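N-acetylglucosamine-6-phosphate deacetylase (Thermotoga maritima, PDB 1O12) probably removes the acetyl group from N-acetylglucosamine-6-phosphate, as a metal-dependent hydrolase of the NagA family. Local coordinates at residues 142-154 / 168-180. Residues are numbered along the deposited sequence; the frame is centred on the assembly and turned at random.
Sequences KHIRPPSERELSE and IESSELLLRLVKR
L152 is the main bump of 142-154. It drops into a hollow on 168-180 formed by L173, L174, R176, L177 and R180. With CG anti to the backbone N (chi1 -167°), its branch is carried to 168-180, where CD1 goes to L177 and CD2 to R176. The L152 and L177 side chains run past each other head to tail, with L152 CD1 3.7 Å from L177 CD2. L152 CD1 also meets the backbone of L173. L152 CD2 sits over the centre of the R176 guanidinium face, 3.5 Å above the plane. The edge of the same guanidinium is taken by E149: R176 NH1 gives a nearly straight bond to E149 OE2 at 2.6 Å, a salt bridge with carboxylate and guanidinium nearly coplanar, 21° apart. A bend at chi2 (78°) brings the E149 carboxylate round to this edge. A methionine in place of R176 would probably leave the E149 carboxylate without this partner and L152 CD2 without its flat cover. R180 closes the far end, its NH1 reaching L152 O at 3.0 Å in a bent bond, tilted from the carbonyl plane; the same nitrogen also bonds I155 O.

P147 is the second bump. Its ring presses on the type II turn I168-S171, with CD against E169 O and CG against S170 O, while P147 CB meets L174 CD2 at 3.8 Å. L173 CD1 lies beside the backbone N of E149. P146 rests on E169, and I168 CD1 reaches R145 O.

The contact packs short helix 149-152 against the helical turns between strands 159-164 and 183-186, in the TIM-barrel-type amidohydrolase domain. R145 and E151 touch helix 99-115, whereas S171 and L175 touch helix 193-200.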
loop_
_atom_site.group_PDB
_atom_site.type_symbol
_atom_site.label_atom_id
_atom_site.label_comp_id
_atom_site.label_asym_id
_atom_site.label_seq_id
_atom_site.Cartn_x
_atom_site.Cartn_y
_atom_site.Cartn_z
ATOM N N LYS A 142 7.241 -11.424 -30.486
ATOM C CA LYS A 142 7.826 -12.556 -31.192
ATOM C C LYS A 142 8.978 -13.255 -30.461
ATOM O O LYS A 142 9.122 -14.462 -30.575
ATOM C CB LYS A 142 8.259 -12.150 -32.617
ATOM C CG LYS A 142 9.188 -10.948 -32.727
ATOM C CD LYS A 142 9.686 -10.776 -34.171
ATOM C CE LYS A 142 10.528 -9.500 -34.349
ATOM N NZ LYS A 142 9.716 -8.226 -34.241
ATOM N N HIS A 143 9.778 -12.514 -29.700
ATOM C CA HIS A 143 10.913 -13.107 -28.977
ATOM C C HIS A 143 10.554 -13.710 -27.610
ATOM O O HIS A 143 11.266 -14.567 -27.106
ATOM C CB HIS A 143 12.034 -12.072 -28.810
ATOM C CG HIS A 143 12.610 -11.582 -30.107
ATOM N ND1 HIS A 143 13.197 -12.425 -31.031
ATOM C CD2 HIS A 143 12.757 -10.327 -30.602
ATOM C CE1 HIS A 143 13.687 -11.710 -32.030
ATOM N NE2 HIS A 143 13.433 -10.433 -31.795
ATOM N N ILE A 144 9.443 -13.260 -27.027
ATOM C CA ILE A 144 8.980 -13.738 -25.730
ATOM C C ILE A 144 8.695 -15.239 -25.808
ATOM O O ILE A 144 7.969 -15.691 -26.681
ATOM C CB ILE A 144 7.682 -13.001 -25.272
ATOM C CG1 ILE A 144 7.904 -11.481 -25.284
ATOM C CG2 ILE A 144 7.282 -13.474 -23.858
ATOM C CD1 ILE A 144 6.798 -10.682 -24.614
ATOM N N ARG A 145 9.246 -16.007 -24.878
ATOM C CA ARG A 145 9.050 -17.442 -24.904
ATOM C C ARG A 145 9.408 -17.972 -23.529
ATOM O O ARG A 145 10.007 -17.255 -22.714
ATOM C CB ARG A 145 10.000 -18.049 -25.933
ATOM C CG ARG A 145 11.452 -17.669 -25.629
ATOM C CD ARG A 145 12.414 -18.134 -26.695
ATOM N NE ARG A 145 13.811 -17.788 -26.407
ATOM C CZ ARG A 145 14.372 -16.602 -26.638
ATOM N NH1 ARG A 145 13.661 -15.610 -27.169
ATOM N NH2 ARG A 145 15.656 -16.410 -26.351
ATOM N N PRO A 146 9.050 -19.235 -23.247
ATOM C CA PRO A 146 9.364 -19.833 -21.948
ATOM C C PRO A 146 10.812 -20.267 -21.923
ATOM O O PRO A 146 11.428 -20.508 -22.958
ATOM C CB PRO A 146 8.419 -21.023 -21.875
ATOM C CG PRO A 146 8.350 -21.453 -23.299
ATOM C CD PRO A 146 8.203 -20.141 -24.045
ATOM N N PRO A 147 11.386 -20.342 -20.734
ATOM C CA PRO A 147 12.777 -20.762 -20.582
ATOM C C PRO A 147 12.891 -22.245 -20.910
ATOM O O PRO A 147 11.974 -23.026 -20.639
ATOM C CB PRO A 147 13.064 -20.469 -19.118
ATOM C CG PRO A 147 11.698 -20.576 -18.472
ATOM C CD PRO A 147 10.825 -19.878 -19.458
ATOM N N SER A 148 14.028 -22.630 -21.480
ATOM C CA SER A 148 14.264 -24.014 -21.873
ATOM C C SER A 148 15.613 -24.439 -21.346
ATOM O O SER A 148 16.479 -23.601 -21.134
ATOM C CB SER A 148 14.284 -24.112 -23.395
ATOM O OG SER A 148 15.496 -23.568 -23.890
ATOM N N GLU A 149 15.800 -25.747 -21.167
ATOM C CA GLU A 149 17.066 -26.297 -20.668
ATOM C C GLU A 149 18.203 -25.922 -21.621
ATOM O O GLU A 149 19.349 -25.725 -21.190
ATOM C CB GLU A 149 16.965 -27.820 -20.563
ATOM C CG GLU A 149 17.991 -28.478 -19.673
ATOM C CD GLU A 149 17.641 -28.339 -18.209
ATOM O OE1 GLU A 149 16.432 -28.449 -17.890
ATOM O OE2 GLU A 149 18.562 -28.136 -17.385
ATOM N N ARG A 150 17.869 -25.830 -22.909
ATOM C CA ARG A 150 18.813 -25.468 -23.965
ATOM C C ARG A 150 19.277 -24.017 -23.826
ATOM O O ARG A 150 20.441 -23.703 -24.074
ATOM C CB ARG A 150 18.152 -25.661 -25.334
ATOM C CG ARG A 150 18.955 -25.175 -26.558
ATOM C CD ARG A 150 18.115 -25.355 -27.844
ATOM N NE ARG A 150 17.523 -26.702 -27.893
ATOM C CZ ARG A 150 16.690 -27.161 -28.839
ATOM N NH1 ARG A 150 16.318 -26.386 -29.861
ATOM N NH2 ARG A 150 16.228 -28.412 -28.765
ATOM N N GLU A 151 18.377 -23.115 -23.443
ATOM C CA GLU A 151 18.792 -21.727 -23.291
ATOM C C GLU A 151 19.422 -21.484 -21.923
ATOM O O GLU A 151 20.381 -20.730 -21.796
ATOM C CB GLU A 151 17.610 -20.776 -23.510
ATOM C CG GLU A 151 17.198 -20.674 -24.956
ATOM C CD GLU A 151 16.008 -19.758 -25.163
ATOM O OE1 GLU A 151 16.167 -18.520 -25.014
ATOM O OE2 GLU A 151 14.909 -20.285 -25.463
ATOM N N LEU A 152 18.898 -22.139 -20.904
ATOM C CA LEU A 152 19.439 -21.948 -19.589
ATOM C C LEU A 152 20.960 -22.103 -19.624
ATOM O O LEU A 152 21.682 -21.430 -18.881
ATOM C CB LEU A 152 18.845 -22.967 -18.636
ATOM C CG LEU A 152 19.131 -22.626 -17.175
ATOM C CD1 LEU A 152 18.194 -21.457 -16.761
ATOM C CD2 LEU A 152 18.919 -23.858 -16.269
ATOM N N SER A 153 21.450 -22.971 -20.508
ATOM C CA SER A 153 22.889 -23.223 -20.606
ATOM C C SER A 153 23.721 -22.086 -21.197
ATOM O O SER A 153 24.940 -22.117 -21.123
ATOM C CB SER A 153 23.158 -24.509 -21.412
ATOM O OG SER A 153 23.150 -24.271 -22.814
ATOM N N GLU A 154 23.080 -21.099 -21.803
ATOM C CA GLU A 154 23.821 -19.981 -22.364
ATOM C C GLU A 154 23.831 -18.764 -21.424
ATOM O O GLU A 154 24.484 -17.768 -21.712
ATOM C CB GLU A 154 23.223 -19.565 -23.708
ATOM C CG GLU A 154 23.280 -20.623 -24.786
ATOM C CD GLU A 154 24.692 -21.039 -25.112
ATOM O OE1 GLU A 154 24.900 -22.246 -25.303
ATOM O OE2 GLU A 154 25.594 -20.169 -25.191
ATOM N N ILE A 168 5.052 -17.911 -15.997
ATOM C CA ILE A 168 5.409 -18.448 -17.295
ATOM C C ILE A 168 5.821 -19.913 -17.174
ATOM O O ILE A 168 6.226 -20.387 -16.110
ATOM C CB ILE A 168 6.532 -17.583 -17.964
ATOM C CG1 ILE A 168 6.467 -17.726 -19.479
ATOM C CG2 ILE A 168 7.910 -18.009 -17.476
ATOM C CD1 ILE A 168 7.451 -16.805 -20.257
ATOM N N GLU A 169 5.692 -20.643 -18.269
ATOM C CA GLU A 169 6.047 -22.057 -18.293
ATOM C C GLU A 169 7.533 -22.250 -18.027
ATOM O O GLU A 169 8.367 -21.549 -18.606
ATOM C CB GLU A 169 5.703 -22.643 -19.666
ATOM C CG GLU A 169 5.909 -24.147 -19.793
ATOM C CD GLU A 169 6.081 -24.580 -21.239
ATOM O OE1 GLU A 169 5.355 -24.035 -22.113
ATOM O OE2 GLU A 169 6.940 -25.461 -21.493
ATOM N N SER A 170 7.851 -23.205 -17.159
ATOM C CA SER A 170 9.235 -23.541 -16.806
ATOM C C SER A 170 9.988 -22.426 -16.099
ATOM O O SER A 170 11.219 -22.408 -16.067
ATOM C CB SER A 170 10.019 -23.971 -18.053
ATOM O OG SER A 170 9.560 -25.223 -18.525
ATOM N N SER A 171 9.245 -21.501 -15.519
ATOM C CA SER A 171 9.869 -20.399 -14.823
ATOM C C SER A 171 10.801 -20.921 -13.725
ATOM O O SER A 171 11.781 -20.267 -13.379
ATOM C CB SER A 171 8.793 -19.506 -14.216
ATOM O OG SER A 171 8.085 -20.195 -13.208
ATOM N N GLU A 172 10.500 -22.106 -13.195
ATOM C CA GLU A 172 11.297 -22.721 -12.121
ATOM C C GLU A 172 12.768 -22.984 -12.467
ATOM O O GLU A 172 13.627 -22.889 -11.598
ATOM C CB GLU A 172 10.650 -24.036 -11.649
ATOM C CG GLU A 172 9.187 -24.206 -12.060
ATOM C CD GLU A 172 9.032 -24.835 -13.453
ATOM O OE1 GLU A 172 8.123 -24.408 -14.210
ATOM O OE2 GLU A 172 9.815 -25.761 -13.782
ATOM N N LEU A 173 13.059 -23.318 -13.719
ATOM C CA LEU A 173 14.438 -23.567 -14.121
ATOM C C LEU A 173 15.324 -22.352 -13.828
ATOM O O LEU A 173 16.496 -22.496 -13.478
ATOM C CB LEU A 173 14.517 -23.886 -15.626
ATOM C CG LEU A 173 13.716 -25.064 -16.222
ATOM C CD1 LEU A 173 14.168 -25.309 -17.679
ATOM C CD2 LEU A 173 13.930 -26.316 -15.389
ATOM N N LEU A 174 14.762 -21.157 -13.964
ATOM C CA LEU A 174 15.523 -19.937 -13.740
ATOM C C LEU A 174 16.161 -19.914 -12.358
ATOM O O LEU A 174 17.184 -19.280 -12.159
ATOM C CB LEU A 174 14.634 -18.702 -13.948
ATOM C CG LEU A 174 13.935 -18.612 -15.302
ATOM C CD1 LEU A 174 13.051 -17.378 -15.305
ATOM C CD2 LEU A 174 14.948 -18.581 -16.464
ATOM N N LEU A 175 15.569 -20.620 -11.402
ATOM C CA LEU A 175 16.144 -20.647 -10.068
ATOM C C LEU A 175 17.544 -21.223 -10.076
ATOM O O LEU A 175 18.320 -21.021 -9.138
ATOM C CB LEU A 175 15.287 -21.471 -9.137
ATOM C CG LEU A 175 13.941 -20.826 -8.906
ATOM C CD1 LEU A 175 13.017 -21.822 -8.236
ATOM C CD2 LEU A 175 14.147 -19.584 -8.063
ATOM N N ARG A 176 17.887 -21.950 -11.121
ATOM C CA ARG A 176 19.211 -22.504 -11.121
ATOM C C ARG A 176 20.264 -21.475 -11.422
ATOM O O ARG A 176 21.449 -21.756 -11.280
ATOM C CB ARG A 176 19.280 -23.659 -12.093
ATOM C CG ARG A 176 18.583 -24.870 -11.517
ATOM C CD ARG A 176 18.326 -25.879 -12.572
ATOM N NE ARG A 176 19.574 -26.206 -13.252
ATOM C CZ ARG A 176 19.608 -26.809 -14.426
ATOM N NH1 ARG A 176 18.467 -27.139 -15.020
ATOM N NH2 ARG A 176 20.772 -27.061 -15.007
ATOM N N LEU A 177 19.832 -20.271 -11.797
ATOM C CA LEU A 177 20.757 -19.198 -12.150
ATOM C C LEU A 177 21.347 -18.466 -10.974
ATOM O O LEU A 177 22.461 -17.958 -11.068
ATOM C CB LEU A 177 20.081 -18.170 -13.050
ATOM C CG LEU A 177 19.591 -18.730 -14.388
ATOM C CD1 LEU A 177 18.950 -17.600 -15.212
ATOM C CD2 LEU A 177 20.759 -19.348 -15.127
ATOM N N VAL A 178 20.618 -18.419 -9.866
ATOM C CA VAL A 178 21.113 -17.699 -8.709
ATOM C C VAL A 178 22.491 -18.161 -8.254
ATOM O O VAL A 178 23.304 -17.345 -7.806
ATOM C CB VAL A 178 20.115 -17.777 -7.546
ATOM C CG1 VAL A 178 20.664 -17.043 -6.307
ATOM C CG2 VAL A 178 18.797 -17.141 -7.983
ATOM N N LYS A 179 22.774 -19.452 -8.384
ATOM C CA LYS A 179 24.078 -19.970 -7.963
ATOM C C LYS A 179 25.166 -19.480 -8.911
ATOM O O LYS A 179 26.340 -19.669 -8.640
ATOM C CB LYS A 179 24.081 -21.514 -7.913
ATOM C CG LYS A 179 23.974 -22.176 -9.294
ATOM C CD LYS A 179 23.615 -23.679 -9.273
ATOM C CE LYS A 179 23.407 -24.197 -10.732
ATOM N NZ LYS A 179 22.863 -25.609 -10.868
ATOM N N ARG A 180 24.775 -18.840 -10.016
ATOM C CA ARG A 180 25.740 -18.326 -10.989
ATOM C C ARG A 180 26.010 -16.826 -10.820
ATOM O O ARG A 180 26.533 -16.161 -11.737
ATOM C CB ARG A 180 25.258 -18.601 -12.410
ATOM C CG ARG A 180 24.875 -20.029 -12.630
ATOM C CD ARG A 180 24.379 -20.262 -14.038
ATOM N NE ARG A 180 23.696 -21.545 -14.094
ATOM C CZ ARG A 180 23.244 -22.108 -15.205
ATOM N NH1 ARG A 180 23.400 -21.503 -16.375
ATOM N NH2 ARG A 180 22.638 -23.283 -15.132
#